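Local coordinates for protein 2-aminomuconic 6-semialdehyde dehydrogenase (PDB 7BZV) that catalyses, as a tetramer, the NAD+-dependent oxidation of 2-aminomuconate 6-semialdehyde to 2-aminomuconate in the meta-cleavage breakdown of 2-aminophenol, at residues D85-D90 / P183-L188; V385-I390 / A410-Y415; P222-I227 / G246-S251; A135-A140 / N480-I485; F263-F268 / T423-R428. One frame throughout, in Å; residues are numbered along the deposited sequence.

Interaction 1 of 5, residues D85-D90 / P183-L188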
# COMPACT_ATOMS: atom_id res chain seq x y z
N ASP B 85 37.92 3.97 -12.96
CA ASP B 85 39.30 4.43 -12.86
C ASP B 85 39.42 5.51 -11.79
O ASP B 85 40.30 5.45 -10.92
CB ASP B 85 39.80 4.98 -14.21
CG ASP B 85 40.00 3.88 -15.27
OD1 ASP B 85 40.06 2.69 -14.94
OD2 ASP B 85 40.11 4.23 -16.46
N ALA B 86 38.51 6.49 -11.83
CA ALA B 86 38.58 7.57 -10.86
C ALA B 86 38.36 7.06 -9.44
O ALA B 86 39.05 7.48 -8.50
CB ALA B 86 37.57 8.66 -11.20
N GLU B 87 37.37 6.18 -9.27
CA GLU B 87 37.07 5.67 -7.93
C GLU B 87 38.25 4.89 -7.38
O GLU B 87 38.63 5.04 -6.20
CB GLU B 87 35.80 4.81 -7.97
CG GLU B 87 35.18 4.57 -6.60
CD GLU B 87 34.23 5.68 -6.22
OE1 GLU B 87 34.53 6.86 -6.53
OE2 GLU B 87 33.17 5.36 -5.62
N MET B 88 38.89 4.07 -8.22
CA MET B 88 40.00 3.25 -7.73
C MET B 88 41.21 4.11 -7.40
O MET B 88 41.93 3.84 -6.44
CB MET B 88 40.34 2.18 -8.77
CG MET B 88 39.31 1.07 -8.69
SD MET B 88 39.57 -0.40 -9.65
CE MET B 88 39.27 0.07 -11.25
N ALA B 89 41.46 5.16 -8.18
CA ALA B 89 42.62 6.00 -7.91
C ALA B 89 42.45 6.74 -6.59
O ALA B 89 43.37 6.81 -5.77
CB ALA B 89 42.84 7.01 -9.04
N ASP B 90 41.24 7.26 -6.34
CA ASP B 90 41.00 8.07 -5.15
C ASP B 90 41.08 7.23 -3.89
O ASP B 90 41.53 7.71 -2.84
CB ASP B 90 39.62 8.72 -5.23
CG ASP B 90 39.54 9.88 -6.20
OD1 ASP B 90 40.55 10.25 -6.82
OD2 ASP B 90 38.42 10.44 -6.33
N PRO B 183 37.12 13.15 -4.66
CA PRO B 183 36.40 14.11 -5.52
C PRO B 183 36.04 13.59 -6.91
O PRO B 183 35.19 14.20 -7.58
CB PRO B 183 37.40 15.27 -5.64
CG PRO B 183 38.78 14.56 -5.55
CD PRO B 183 38.56 13.48 -4.52
N GLY B 184 36.65 12.51 -7.36
CA GLY B 184 36.59 12.13 -8.76
C GLY B 184 35.25 11.71 -9.32
O GLY B 184 34.75 12.29 -10.29
N THR B 185 34.65 10.67 -8.74
CA THR B 185 33.41 10.19 -9.33
C THR B 185 32.33 11.25 -9.24
O THR B 185 31.46 11.31 -10.12
CB THR B 185 32.97 8.85 -8.69
OG1 THR B 185 33.03 8.89 -7.27
CG2 THR B 185 33.92 7.73 -9.18
N ALA B 186 32.38 12.12 -8.22
CA ALA B 186 31.39 13.18 -8.13
C ALA B 186 31.58 14.17 -9.27
O ALA B 186 30.59 14.67 -9.84
CB ALA B 186 31.49 13.91 -6.79
N THR B 187 32.83 14.47 -9.60
CA THR B 187 33.07 15.34 -10.75
C THR B 187 32.66 14.67 -12.05
O THR B 187 32.08 15.32 -12.93
CB THR B 187 34.55 15.76 -10.77
OG1 THR B 187 34.89 16.30 -9.49
CG2 THR B 187 34.80 16.80 -11.86
N LEU B 188 32.92 13.37 -12.21
CA LEU B 188 32.44 12.68 -13.40
C LEU B 188 30.91 12.66 -13.45
O LEU B 188 30.30 12.78 -14.52
CB LEU B 188 32.97 11.25 -13.45
CG LEU B 188 34.50 11.15 -13.59
CD1 LEU B 188 34.96 9.70 -13.59
CD2 LEU B 188 34.99 11.85 -14.84
O HOH W 1 35.88 9.34 -6.41

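Interaction 2 of 5, residues V385-I390 / A410-Y415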
# COMPACT_ATOMS: atom_id res chain seq x y z
N VAL B 385 38.37 -0.80 22.52
CA VAL B 385 38.44 -1.29 21.15
C VAL B 385 37.30 -2.23 20.80
O VAL B 385 37.09 -2.53 19.63
CB VAL B 385 39.78 -2.02 20.86
CG1 VAL B 385 40.93 -1.04 20.90
CG2 VAL B 385 40.03 -3.15 21.83
N VAL B 386 36.57 -2.74 21.80
CA VAL B 386 35.41 -3.57 21.53
C VAL B 386 34.17 -2.72 21.34
O VAL B 386 33.23 -3.15 20.64
CB VAL B 386 35.19 -4.59 22.66
CG1 VAL B 386 34.02 -5.51 22.35
CG2 VAL B 386 36.47 -5.40 22.88
N ARG B 387 34.14 -1.50 21.89
CA ARG B 387 32.95 -0.68 21.82
C ARG B 387 33.04 0.46 20.83
O ARG B 387 32.01 0.83 20.26
CB ARG B 387 32.64 -0.11 23.21
CG ARG B 387 32.50 -1.18 24.29
CD ARG B 387 31.90 -0.60 25.58
NE ARG B 387 30.51 -0.17 25.44
CZ ARG B 387 29.45 -0.97 25.59
NH1 ARG B 387 29.63 -2.25 25.86
NH2 ARG B 387 28.22 -0.49 25.47
N GLU B 388 34.22 1.00 20.59
CA GLU B 388 34.41 2.21 19.78
C GLU B 388 34.64 1.85 18.32
O GLU B 388 35.39 0.92 18.01
CB GLU B 388 35.60 3.02 20.32
CG GLU B 388 35.42 3.39 21.77
CD GLU B 388 36.51 4.27 22.33
OE1 GLU B 388 37.33 4.83 21.56
OE2 GLU B 388 36.54 4.40 23.57
N GLU B 389 33.96 2.59 17.43
CA GLU B 389 34.02 2.32 16.00
C GLU B 389 35.44 2.54 15.53
O GLU B 389 35.99 3.63 15.72
CB GLU B 389 33.06 3.23 15.20
CG GLU B 389 32.98 2.81 13.69
CD GLU B 389 32.07 3.70 12.80
OE1 GLU B 389 32.31 4.92 12.70
OE2 GLU B 389 31.12 3.17 12.17
N ILE B 390 36.04 1.54 14.90
CA ILE B 390 37.40 1.70 14.39
C ILE B 390 37.40 2.04 12.91
O ILE B 390 38.18 2.89 12.46
CB ILE B 390 38.26 0.44 14.66
CG1 ILE B 390 38.39 0.20 16.14
CG2 ILE B 390 39.66 0.62 14.04
CD1 ILE B 390 38.96 -1.17 16.50
N ALA B 410 24.80 -8.28 21.84
CA ALA B 410 24.80 -7.66 20.52
C ALA B 410 24.21 -6.25 20.57
O ALA B 410 24.71 -5.33 19.91
CB ALA B 410 24.00 -8.53 19.54
N ASN B 411 23.14 -6.08 21.35
CA ASN B 411 22.42 -4.82 21.46
C ASN B 411 23.04 -3.86 22.48
O ASN B 411 22.54 -2.73 22.64
CB ASN B 411 20.98 -5.12 21.86
CG ASN B 411 20.14 -5.61 20.69
OD1 ASN B 411 20.53 -5.44 19.54
ND2 ASN B 411 18.97 -6.14 20.98
N ASP B 412 24.07 -4.28 23.18
CA ASP B 412 24.74 -3.47 24.19
C ASP B 412 25.70 -2.52 23.48
O ASP B 412 26.92 -2.71 23.44
CB ASP B 412 25.44 -4.38 25.20
CG ASP B 412 26.36 -3.61 26.16
OD1 ASP B 412 26.03 -2.47 26.56
OD2 ASP B 412 27.43 -4.13 26.51
N THR B 413 25.13 -1.47 22.92
CA THR B 413 25.88 -0.41 22.25
C THR B 413 24.94 0.76 22.10
O THR B 413 23.71 0.58 22.10
CB THR B 413 26.41 -0.83 20.88
OG1 THR B 413 26.96 0.31 20.21
CG2 THR B 413 25.28 -1.41 20.01
N ARG B 414 25.50 1.95 21.94
CA ARG B 414 24.67 3.13 21.69
C ARG B 414 24.39 3.34 20.21
O ARG B 414 23.49 4.12 19.84
CB ARG B 414 25.33 4.37 22.30
CG ARG B 414 24.91 4.59 23.78
CD ARG B 414 24.98 6.06 24.24
NE ARG B 414 24.61 6.20 25.66
CZ ARG B 414 23.38 6.48 26.12
NH1 ARG B 414 22.37 6.67 25.28
NH2 ARG B 414 23.17 6.56 27.43
N TYR B 415 25.14 2.66 19.36
CA TYR B 415 24.87 2.58 17.94
C TYR B 415 23.70 1.65 17.62
O TYR B 415 23.02 1.13 18.51
CB TYR B 415 26.12 2.08 17.22
CG TYR B 415 27.25 3.06 17.30
CD1 TYR B 415 27.18 4.28 16.60
CD2 TYR B 415 28.40 2.78 18.05
CE1 TYR B 415 28.22 5.19 16.65
CE2 TYR B 415 29.44 3.71 18.12
CZ TYR B 415 29.35 4.90 17.40
OH TYR B 415 30.37 5.82 17.43
O HOH W 2 29.54 -0.02 21.03
O HOH W 3 32.71 5.15 18.41

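Interaction 3 of 5, residues P222-I227 / G246-S251. With SO4 (sulfate ion), chain H.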
# COMPACT_ATOMS: atom_id res chain seq x y z
N PRO B 222 20.72 29.45 4.92
CA PRO B 222 19.31 29.54 5.33
C PRO B 222 18.34 29.09 4.26
O PRO B 222 17.16 28.85 4.58
CB PRO B 222 19.13 31.02 5.69
CG PRO B 222 20.19 31.75 4.88
CD PRO B 222 21.34 30.77 4.67
N ASP B 223 18.78 29.00 3.00
CA ASP B 223 17.92 28.65 1.86
C ASP B 223 18.09 27.21 1.40
O ASP B 223 17.48 26.81 0.40
CB ASP B 223 18.19 29.60 0.67
CG ASP B 223 17.89 31.05 0.99
OD1 ASP B 223 17.04 31.29 1.88
OD2 ASP B 223 18.49 31.95 0.35
N ILE B 224 18.92 26.43 2.07
CA ILE B 224 18.92 24.99 1.84
C ILE B 224 17.58 24.42 2.32
O ILE B 224 17.01 24.86 3.32
CB ILE B 224 20.11 24.35 2.57
CG1 ILE B 224 20.68 23.18 1.75
CG2 ILE B 224 19.69 23.92 3.95
CD1 ILE B 224 21.34 23.60 0.44
N SER B 225 17.07 23.43 1.61
CA SER B 225 15.73 22.92 1.89
C SER B 225 15.76 21.63 2.70
O SER B 225 14.75 21.27 3.33
CB SER B 225 14.95 22.71 0.59
OG SER B 225 14.97 23.88 -0.23
N ALA B 226 16.89 20.95 2.69
CA ALA B 226 17.06 19.71 3.43
C ALA B 226 18.53 19.39 3.36
O ALA B 226 19.25 19.89 2.48
CB ALA B 226 16.21 18.57 2.85
N ILE B 227 18.99 18.60 4.32
CA ILE B 227 20.40 18.21 4.38
C ILE B 227 20.44 16.71 4.57
O ILE B 227 19.83 16.18 5.51
CB ILE B 227 21.19 18.89 5.51
CG1 ILE B 227 21.08 20.41 5.46
CG2 ILE B 227 22.66 18.49 5.42
CD1 ILE B 227 21.28 21.07 6.82
N GLY B 246 16.80 26.77 10.87
CA GLY B 246 15.61 26.89 10.05
C GLY B 246 14.72 25.66 10.08
O GLY B 246 13.94 25.45 9.15
N VAL B 247 14.83 24.85 11.14
CA VAL B 247 14.19 23.55 11.30
C VAL B 247 14.18 22.72 10.02
O VAL B 247 13.14 22.17 9.62
CB VAL B 247 12.77 23.66 11.90
CG1 VAL B 247 12.84 23.82 13.45
CG2 VAL B 247 11.99 24.83 11.33
N LYS B 248 15.36 22.60 9.39
CA LYS B 248 15.52 21.88 8.14
C LYS B 248 15.39 20.38 8.35
O LYS B 248 15.90 19.86 9.35
CB LYS B 248 16.89 22.16 7.53
CG LYS B 248 17.22 23.66 7.41
CD LYS B 248 16.24 24.36 6.52
CE LYS B 248 16.76 25.76 6.12
NZ LYS B 248 15.73 26.47 5.33
N PRO B 249 14.71 19.67 7.45
CA PRO B 249 14.70 18.20 7.52
C PRO B 249 16.09 17.62 7.33
O PRO B 249 16.84 18.06 6.46
CB PRO B 249 13.77 17.77 6.37
CG PRO B 249 13.15 18.99 5.83
CD PRO B 249 13.92 20.20 6.32
N VAL B 250 16.43 16.59 8.12
CA VAL B 250 17.74 15.96 8.05
C VAL B 250 17.53 14.46 7.91
O VAL B 250 16.61 13.88 8.50
CB VAL B 250 18.62 16.26 9.28
CG1 VAL B 250 19.04 17.75 9.32
CG2 VAL B 250 17.92 15.85 10.59
N SER B 251 18.38 13.83 7.11
CA SER B 251 18.36 12.38 6.92
C SER B 251 19.80 11.93 7.09
O SER B 251 20.67 12.35 6.32
CB SER B 251 17.84 12.00 5.53
OG SER B 251 17.95 10.61 5.32
S SO4 H . 13.06 26.50 2.38
O1 SO4 H . 13.13 26.34 0.93
O2 SO4 H . 13.35 25.23 3.04
O3 SO4 H . 11.72 26.93 2.77
O4 SO4 H . 14.03 27.50 2.79

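Interaction 4 of 5, residues A135-A140 / N480-I485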
# COMPACT_ATOMS: atom_id res chain seq x y z
N ALA B 135 -15.21 14.40 2.14
CA ALA B 135 -14.01 15.10 1.75
C ALA B 135 -13.07 14.09 1.14
O ALA B 135 -12.79 13.04 1.73
CB ALA B 135 -13.30 15.78 2.95
N LEU B 136 -12.49 14.46 0.03
CA LEU B 136 -11.43 13.69 -0.56
C LEU B 136 -10.08 14.26 -0.12
O LEU B 136 -9.81 15.44 -0.37
CB LEU B 136 -11.51 13.72 -2.08
CG LEU B 136 -12.81 13.28 -2.76
CD1 LEU B 136 -12.71 13.64 -4.25
CD2 LEU B 136 -12.95 11.78 -2.53
N ASN B 137 -9.23 13.39 0.42
CA ASN B 137 -7.88 13.73 0.89
C ASN B 137 -6.89 13.07 -0.04
O ASN B 137 -6.94 11.85 -0.21
CB ASN B 137 -7.59 13.16 2.30
CG ASN B 137 -8.33 13.86 3.37
OD1 ASN B 137 -7.84 14.85 3.93
ND2 ASN B 137 -9.51 13.36 3.70
N TYR B 138 -5.98 13.84 -0.64
CA TYR B 138 -4.93 13.21 -1.44
C TYR B 138 -3.64 13.99 -1.27
O TYR B 138 -3.66 15.22 -1.19
CB TYR B 138 -5.28 13.07 -2.98
CG TYR B 138 -5.46 14.37 -3.75
CD1 TYR B 138 -6.70 14.98 -3.81
CD2 TYR B 138 -4.41 14.96 -4.44
CE1 TYR B 138 -6.89 16.17 -4.48
CE2 TYR B 138 -4.59 16.16 -5.14
CZ TYR B 138 -5.85 16.73 -5.16
OH TYR B 138 -6.07 17.91 -5.84
N ALA B 139 -2.53 13.27 -1.16
CA ALA B 139 -1.24 13.88 -0.85
C ALA B 139 -0.55 14.25 -2.17
O ALA B 139 -0.35 13.41 -3.05
CB ALA B 139 -0.37 12.93 -0.01
N ALA B 140 -0.25 15.52 -2.33
CA ALA B 140 0.50 15.98 -3.49
C ALA B 140 1.96 16.09 -3.10
O ALA B 140 2.29 16.67 -2.06
CB ALA B 140 -0.05 17.31 -4.00
N ASN B 480 -1.16 17.61 1.92
CA ASN B 480 -2.43 16.86 1.90
C ASN B 480 -3.50 17.82 1.39
O ASN B 480 -3.76 18.87 1.98
CB ASN B 480 -2.78 16.24 3.27
CG ASN B 480 -4.07 15.33 3.19
OD1 ASN B 480 -4.11 14.31 2.47
ND2 ASN B 480 -5.10 15.72 3.91
N VAL B 481 -4.04 17.53 0.21
CA VAL B 481 -5.12 18.33 -0.36
C VAL B 481 -6.42 17.73 0.15
O VAL B 481 -6.66 16.53 0.00
CB VAL B 481 -5.08 18.33 -1.89
CG1 VAL B 481 -6.37 19.05 -2.39
CG2 VAL B 481 -3.81 19.01 -2.39
N CYS B 482 -7.23 18.52 0.84
CA CYS B 482 -8.47 17.99 1.42
C CYS B 482 -9.66 18.76 0.87
O CYS B 482 -9.90 19.91 1.26
CB CYS B 482 -8.43 18.07 2.94
SG CYS B 482 -9.88 17.58 3.80
N VAL B 483 -10.44 18.11 0.01
CA VAL B 483 -11.45 18.77 -0.78
C VAL B 483 -12.82 18.35 -0.27
O VAL B 483 -13.23 17.20 -0.42
CB VAL B 483 -11.30 18.44 -2.28
CG1 VAL B 483 -12.37 19.21 -3.09
CG2 VAL B 483 -9.91 18.75 -2.80
N ARG B 484 -13.57 19.31 0.28
CA ARG B 484 -14.92 19.03 0.74
C ARG B 484 -15.87 18.98 -0.45
O ARG B 484 -15.90 19.90 -1.25
CB ARG B 484 -15.39 20.09 1.73
CG ARG B 484 -16.87 19.91 2.10
CD ARG B 484 -17.32 20.78 3.30
NE ARG B 484 -18.76 20.72 3.42
CZ ARG B 484 -19.39 20.14 4.44
NH1 ARG B 484 -18.70 19.62 5.43
NH2 ARG B 484 -20.71 20.10 4.46
N ILE B 485 -16.63 17.90 -0.57
CA ILE B 485 -17.62 17.73 -1.64
C ILE B 485 -19.01 17.86 -1.01
O ILE B 485 -19.45 16.99 -0.26
CB ILE B 485 -17.47 16.38 -2.35
CG1 ILE B 485 -16.07 16.19 -2.99
CG2 ILE B 485 -18.58 16.18 -3.44
CD1 ILE B 485 -15.58 17.29 -3.90

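Interaction 5 of 5, residues F263-F268 / T423-R428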
# COMPACT_ATOMS: atom_id res chain seq x y z
N PHE B 263 26.01 -18.91 15.10
CA PHE B 263 25.57 -20.08 15.83
C PHE B 263 26.24 -21.35 15.31
O PHE B 263 26.64 -21.47 14.15
CB PHE B 263 24.04 -20.23 15.76
CG PHE B 263 23.31 -19.19 16.60
CD1 PHE B 263 23.03 -19.42 17.94
CD2 PHE B 263 22.95 -17.99 16.04
CE1 PHE B 263 22.39 -18.46 18.70
CE2 PHE B 263 22.27 -17.00 16.80
CZ PHE B 263 22.02 -17.23 18.12
N ALA B 264 26.34 -22.33 16.21
CA ALA B 264 27.00 -23.58 15.89
C ALA B 264 26.31 -24.33 14.76
O ALA B 264 26.97 -25.12 14.05
CB ALA B 264 27.07 -24.44 17.15
N ASP B 265 25.00 -24.13 14.56
CA ASP B 265 24.30 -24.85 13.50
C ASP B 265 24.39 -24.14 12.15
O ASP B 265 23.69 -24.53 11.20
CB ASP B 265 22.83 -25.10 13.87
CG ASP B 265 22.02 -23.82 13.99
OD1 ASP B 265 22.49 -22.76 13.52
OD2 ASP B 265 20.92 -23.85 14.55
N CYS B 266 25.25 -23.13 12.02
CA CYS B 266 25.33 -22.42 10.74
C CYS B 266 25.91 -23.32 9.66
O CYS B 266 26.53 -24.35 9.93
CB CYS B 266 26.15 -21.14 10.87
SG CYS B 266 27.92 -21.34 11.04
N ASP B 267 25.65 -22.94 8.41
CA ASP B 267 26.39 -23.50 7.29
C ASP B 267 27.79 -22.90 7.33
O ASP B 267 28.00 -21.75 6.94
CB ASP B 267 25.67 -23.20 5.98
CG ASP B 267 26.36 -23.83 4.79
OD1 ASP B 267 27.62 -23.80 4.72
OD2 ASP B 267 25.66 -24.37 3.93
N PHE B 268 28.76 -23.67 7.82
CA PHE B 268 30.03 -23.09 8.22
C PHE B 268 30.78 -22.50 7.03
O PHE B 268 31.34 -21.40 7.11
CB PHE B 268 30.87 -24.15 8.94
CG PHE B 268 32.06 -23.62 9.66
CD1 PHE B 268 31.97 -23.19 10.97
CD2 PHE B 268 33.29 -23.58 9.03
CE1 PHE B 268 33.10 -22.73 11.63
CE2 PHE B 268 34.41 -23.12 9.67
CZ PHE B 268 34.31 -22.69 10.97
N THR B 423 22.74 -18.91 11.09
CA THR B 423 22.10 -20.09 11.67
C THR B 423 21.28 -20.76 10.59
O THR B 423 20.80 -20.08 9.67
CB THR B 423 21.19 -19.73 12.86
OG1 THR B 423 20.52 -20.89 13.35
CG2 THR B 423 20.09 -18.76 12.41
N THR B 424 21.10 -22.07 10.70
CA THR B 424 20.17 -22.78 9.83
C THR B 424 18.87 -23.10 10.54
O THR B 424 18.02 -23.79 9.96
CB THR B 424 20.80 -24.08 9.27
OG1 THR B 424 21.20 -24.93 10.35
CG2 THR B 424 22.00 -23.72 8.43
N ASN B 425 18.69 -22.63 11.77
CA ASN B 425 17.49 -22.90 12.55
C ASN B 425 16.41 -21.87 12.21
O ASN B 425 16.60 -20.66 12.43
CB ASN B 425 17.79 -22.86 14.03
CG ASN B 425 16.57 -23.25 14.90
OD1 ASN B 425 15.60 -22.49 15.03
ND2 ASN B 425 16.60 -24.44 15.46
N LEU B 426 15.26 -22.36 11.73
CA LEU B 426 14.20 -21.48 11.24
C LEU B 426 13.77 -20.48 12.29
O LEU B 426 13.79 -19.27 12.06
CB LEU B 426 13.00 -22.31 10.80
CG LEU B 426 11.70 -21.55 10.53
CD1 LEU B 426 11.87 -20.73 9.28
CD2 LEU B 426 10.55 -22.50 10.41
N SER B 427 13.29 -20.97 13.44
CA SER B 427 12.70 -20.07 14.42
C SER B 427 13.75 -19.13 15.00
O SER B 427 13.47 -17.95 15.26
CB SER B 427 12.04 -20.88 15.53
OG SER B 427 10.76 -21.28 15.09
N ARG B 428 14.95 -19.65 15.22
CA ARG B 428 15.99 -18.82 15.80
C ARG B 428 16.39 -17.69 14.86
O ARG B 428 16.69 -16.59 15.31
CB ARG B 428 17.20 -19.67 16.14
CG ARG B 428 18.42 -18.87 16.52
CD ARG B 428 19.61 -19.79 16.54
NE ARG B 428 19.67 -20.56 17.77
CZ ARG B 428 20.32 -21.72 17.90
NH1 ARG B 428 20.94 -22.28 16.86
NH2 ARG B 428 20.35 -22.32 19.08
O HOH W 4 23.52 -23.59 17.11

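Interaction 1 of 5, residues D85-D90 / P183-L188
Glu87 and Asp90 both reach from helix 80-91 to the opening turn of helix 184-196, but in different ways. Glu87 leaves with CG anti to the backbone N (chi1 -163°) and bends at chi2, which brings its carboxylate across the Thr185 side chain at about a right angle. Thr185 OG1 donates to Glu87 OE1 at 2.6 Å, although OE1 also sits too close to the neighbouring methyl, so its exact place is uncertain. Asp90 instead reaches the backbone: Gly184 N donates to Asp90 OD2 at 2.9 Å, meeting it nearly along the C-O bond, while Pro183 CD lies 3.5 Å from the same OD2. Glycine has no side chain to obstruct this approach. The two helices run nearly antiparallel, at 157°, and helix 184-196 follows strand 173-177 of the large sheet in the aldehyde dehydrogenase fold. A water ties both acids to it, donating to Glu87 OE1 and Asp90 OD2 and accepting from Thr185 N at 3.0 Å. The early backbone N-H groups of helix 184-196 would probably favour a negative charge on Asp90, against the like charge of Asp22 near OD1. Further along helix 184-196, Ala86 CB meets Leu188 CD1 at 3.7 Å, an apolar touch beside Tyr5. The second oxygen, Glu87 OE2, accepts from Leu157 N of helix 156-169.

Interaction 2 of 5, residues V385-I390 / A410-Y415
Arg387 and Asp412 meet end-on, two nitrogens to two oxygens. Arg387 NH1 donates to Asp412 OD2 at 3.0 Å with a nearly straight N-H...O angle of 170°, and NH2 donates to Asp412 OD1 at 3.1 Å. The acid lies at the edge of the guanidinium, near its plane, but the carboxylate is turned 46° against that plane, and both oxygens are met from above their own plane. A bend at chi3 (67°) in the arginine and an Asp412 CG set anti to its backbone N bring the groups together. Behind them, Arg387 NH1 also donates to Asp381 O, and Asp412 is the centre of an inverse gamma turn. Two waters carry the contact on: one donates to Arg387 O at 2.7 Å and bonds Thr413 OG1, the other joins Glu389 N to Tyr415 OH, at 2.6 Å from the hydroxyl. Thr413 OG1 also accepts from Tyr415 N in an ST turn, and Glu389 OE2 accepts from Gly256 N. Segment 385-390 enters the Glu-Glu-Ile-Phe-Gly-Pro sequence of aldehyde dehydrogenases. With no buried residue among those that touch and the carboxylate oxygens approached off-plane, the attraction probably rests more on opposite charge than on ideal lone-pair geometry.

Interaction 3 of 5, residues P222-I227 / G246-S251
The beta-alpha-beta crossover of strand 226-230, helix 233-244 and strand 250-253 begins its parallel pairing here, with Ile227 beside Val250. Ile227 N donates to Pro249 O at 3.1 Å, and Ser251 N donates back to Ile227 O at 3.2 Å, in the carbonyl plane; Val250 CA adds a CA-H...O contact to the same Ile227 O. Ahead of the ladder, Pro249 CD comes to 3.3 Å from Ser225 O. This is the sheet of the NAD-binding Rossmann-like domain, and the helix between the two strands closes in a Schellman motif at Val247. From there Lys248 turns back: bent at chi2 (-62°) and extended beyond, it runs to the loop before the first strand. Its NZ donates to Pro222 O at 2.9 Å, from above the carbonyl plane, and more weakly to Ile224 O, also at 2.9 Å. With a methionine in place of Lys248, these two carbonyls would probably lose the donor they share, and the loop would be less firmly tied to the end of the crossover. A sulfate, probably from the crystallisation liquor, lies beside this amine, its O4 3.2 Å from Lys248 NZ, and takes a bond from Ser225 OG to O1 at 3.3 Å; Ser225 OG is held by Val146 N of strand 134-150. Nearby, Asp223 forms a salt bridge to Arg414 of a neighbouring subunit.

Interaction 4 of 5, residues A135-A140 / N480-I485
Tyr138 lays one face of its ring on Val481, its partner in a hydrogen-bonded antiparallel pair. From CB, the ring is set between the backbone N and the carbonyl carbon (chi1 64°), the crowded position, and this folds it over the neighbouring strand. CD1 passes Val481 O and CB at the edge of contact; CE1 comes to 3.6 Å from Val481 CG1 and, more loosely, reaches Val483 CG2. CE2, on the other flank, faces Val481 CG2. Tyr138 CZ lies against Val481 CB and CG1, at 3.7 Å from CB. Val481 CB stands over the ring in a CH-pi contact, 3.8 Å from its centroid and 15° off the normal. At the tip, Tyr138 OH passes 3.6 Å from Val481 CG1 and goes on to bond His430 and Glu434 of a second subunit. With an alanine in place of Tyr138, Val481 would probably lose the ring that covers it, and His430 and Glu434 of the second subunit would be left without their hydroxyl partner. The main chains of the pair join through Tyr138 N to Val481 O at 2.8 Å and Val481 N to Tyr138 O at 2.7 Å, and the same pairing recurs between Leu136 and Val483. The first part of strand 134-150 and strand 476-485 belong to the protruding beta arm by which aldehyde dehydrogenases oligomerise; residues Asn480 to Val483 continue the sheet in parallel with a strand of the second subunit. On the face that carries Ala135 and Cys482, Asn480 ND2 donates to Asn137 OD1 at 2.9 Å, on an in-plane lone pair, the two amides only 8° from coplanar.

Interaction 5 of 5, residues F263-F268 / T423-R428
Arg428 meets Phe263 with one face of its guanidinium and Asp265 with its edge. The guanidinium is stacked flat on Phe263, planes 7° apart and centres 4.2 Å apart, and Arg428 CD sits over the ring centre, 3.5 Å from its centroid. A bend at chi3 (-80°) lays the group flat on the ring. Arg428 NH1 then forms a salt bridge with Asp265 OD2 at 2.8 Å, and a water accepts from both NH1 and Asp265 N. The other carboxylate oxygen is gripped twice: Thr423 OG1 donates to the syn lone pair of Asp265 OD1 at 2.7 Å, and Thr424 N comes in at 3.2 Å from above the carboxylate plane. Thr424 OG1 adds a bond to Asp265 O at 2.7 Å. Thr423 OG1 in turn accepts from Asn425 N in an ST turn, and Asn425 OD1 caps helix 426-435 through Arg428 N. These bonds fasten the beta turn Phe263-Cys266, which follows strand 258-262, to the loop leaving its neighbour, strand 418-422. With two donors on OD1 and the arginine at OD2, the Asp265 carboxylate probably has little freedom to rotate, and the adjacent arginine would probably stabilise its negative charge.

In the fold
Interaction 1 opens first, at 85-90, and interaction 4 opens at 135-140 before interaction 1 closes at 183-188, so the two cross; interaction 1 joins two helices. Interaction 3 follows, a short crossover within the same sheet as interaction 4, closed before interaction 5 opens at 263-268. Interaction 2, between 385-390 and 410-415, nests inside interaction 5 and joins the end of helix 384-387 to the loop after helix 403-411. Interaction 5 then closes at 423-428, tying together the ends of two neighbouring strands of the seven-stranded sheet. Last, interaction 4 closes at 480-485, near the C terminus, pairing the strands of the beta arm and enclosing interactions 2, 3 and 5.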